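Local coordinates for protein inactive poly [ADP-ribose] polymerase RCD1 (PDB 5NGO) that carries an inactive poly(ADP-ribose) polymerase domain and is bound by a downy mildew effector that thereby suppresses plant immunity, at residues Gln47-Val50 / Glu51-Lys55. Sequence-based numbering, arbitrary orientation.
Sequences QKQV and EITKK
The amide NE2 of Q49 donates a hydrogen bond of 3.0 Å to T53 OG1, one turn on in helix 37-57, a long surface helix of the PARP-like domain. The hydroxyl oxygen sits almost exactly in the plane of the Q49 amide, and the bond is fairly straight at 159°. Q49 reaches it by running forward along the helix: CG stands anti to the backbone N (chi1 -176°), and a bend at chi2 (62°) brings NE2 over the next turn. This also carries NE2 of Q49 past the methyl CG2 of I52, at 4.0 Å.

Beneath these side chains run the regular i to i+4 backbone hydrogen bonds of the alpha-helix, in which T53 N donates to Q49 O at 2.9 Å and K54 N to V50 O at the same length. Q49 and T53 are thus joined twice, once through the backbone and once through their side chains. Q49, V50 and T53 all touch I129 of strand 121-129, and Q49 and T53 also reach H173, so the bonded pair lies on the side of the helix that meets the sheet and nearby loop. K48 and E51 run side by side in the same direction. K48 NZ forms a salt bridge to E51 OE2 at 3.5 Å, with E51 OE1 slightly farther at 3.7 Å from the same NZ.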
loop_
_atom_site.group_PDB
_atom_site.type_symbol
_atom_site.label_atom_id
_atom_site.label_comp_id
_atom_site.label_asym_id
_atom_site.label_seq_id
_atom_site.Cartn_x
_atom_site.Cartn_y
_atom_site.Cartn_z
ATOM N N GLN A 47 12.924 -2.474 -7.809
ATOM C CA GLN A 47 14.222 -1.849 -7.506
ATOM C C GLN A 47 14.854 -1.141 -8.703
ATOM O O GLN A 47 15.602 -0.181 -8.512
ATOM C CB GLN A 47 15.195 -2.861 -6.875
ATOM C CG GLN A 47 14.878 -3.094 -5.401
ATOM C CD GLN A 47 15.634 -4.259 -4.775
ATOM O OE1 GLN A 47 16.096 -5.184 -5.456
ATOM N NE2 GLN A 47 15.724 -4.243 -3.440
ATOM N N LYS A 48 14.532 -1.577 -9.921
ATOM C CA LYS A 48 14.944 -0.829 -11.115
ATOM C C LYS A 48 14.153 0.460 -11.264
ATOM O O LYS A 48 14.716 1.466 -11.663
ATOM C CB LYS A 48 14.824 -1.658 -12.385
ATOM C CG LYS A 48 15.990 -2.591 -12.583
ATOM C CD LYS A 48 17.339 -1.911 -12.895
ATOM C CE LYS A 48 18.415 -2.915 -12.562
ATOM N NZ LYS A 48 19.769 -2.298 -12.667
ATOM N N GLN A 49 12.862 0.433 -10.960
ATOM C CA GLN A 49 12.068 1.658 -10.964
ATOM C C GLN A 49 12.552 2.645 -9.891
ATOM O O GLN A 49 12.484 3.860 -10.100
ATOM C CB GLN A 49 10.569 1.348 -10.784
ATOM C CG GLN A 49 9.647 2.557 -10.870
ATOM C CD GLN A 49 9.720 3.218 -12.246
ATOM O OE1 GLN A 49 9.406 2.600 -13.265
ATOM N NE2 GLN A 49 10.081 4.500 -12.254
ATOM N N VAL A 50 13.042 2.126 -8.759
ATOM C CA VAL A 50 13.632 2.954 -7.700
ATOM C C VAL A 50 14.840 3.709 -8.254
ATOM O O VAL A 50 14.934 4.919 -8.079
ATOM C CB VAL A 50 14.025 2.112 -6.445
ATOM C CG1 VAL A 50 14.861 2.927 -5.458
ATOM C CG2 VAL A 50 12.785 1.583 -5.741
ATOM N N GLU A 51 15.748 2.991 -8.914
ATOM C CA GLU A 51 16.894 3.615 -9.583
ATOM C C GLU A 51 16.495 4.685 -10.588
ATOM O O GLU A 51 17.083 5.748 -10.602
ATOM C CB GLU A 51 17.733 2.576 -10.312
ATOM C CG GLU A 51 18.640 1.773 -9.408
ATOM C CD GLU A 51 19.428 0.753 -10.183
ATOM O OE1 GLU A 51 19.995 1.088 -11.241
ATOM O OE2 GLU A 51 19.464 -0.390 -9.731
ATOM N N ILE A 52 15.497 4.390 -11.416
ATOM C CA ILE A 52 15.012 5.337 -12.424
ATOM C C ILE A 52 14.436 6.594 -11.778
ATOM O O ILE A 52 14.781 7.701 -12.186
ATOM C CB ILE A 52 13.977 4.693 -13.378
ATOM C CG1 ILE A 52 14.667 3.634 -14.245
ATOM C CG2 ILE A 52 13.307 5.735 -14.277
ATOM C CD1 ILE A 52 13.704 2.697 -14.961
ATOM N N THR A 53 13.565 6.428 -10.783
ATOM C CA THR A 53 12.916 7.570 -10.135
ATOM C C THR A 53 13.951 8.400 -9.353
ATOM O O THR A 53 13.872 9.624 -9.346
ATOM C CB THR A 53 11.719 7.120 -9.269
ATOM O OG1 THR A 53 10.758 6.466 -10.111
ATOM C CG2 THR A 53 11.027 8.304 -8.616
ATOM N N LYS A 54 14.931 7.737 -8.745
ATOM C CA LYS A 54 16.028 8.425 -8.065
ATOM C C LYS A 54 16.853 9.302 -9.022
ATOM O O LYS A 54 17.125 10.464 -8.721
ATOM C CB LYS A 54 16.947 7.419 -7.364
ATOM C CG LYS A 54 18.036 8.069 -6.530
ATOM C CD LYS A 54 19.013 7.064 -5.975
ATOM C CE LYS A 54 20.095 7.790 -5.174
ATOM N NZ LYS A 54 20.969 6.773 -4.560
ATOM N N LYS A 55 17.248 8.730 -10.152
ATOM C CA LYS A 55 17.967 9.457 -11.200
ATOM C C LYS A 55 17.158 10.621 -11.780
ATOM O O LYS A 55 17.715 11.665 -12.085
ATOM C CB LYS A 55 18.386 8.513 -12.324
ATOM C CG LYS A 55 19.486 7.543 -11.923
ATOM C CD LYS A 55 19.625 6.426 -12.931
ATOM C CE LYS A 55 21.030 5.888 -13.029
ATOM N NZ LYS A 55 21.757 5.667 -11.744
#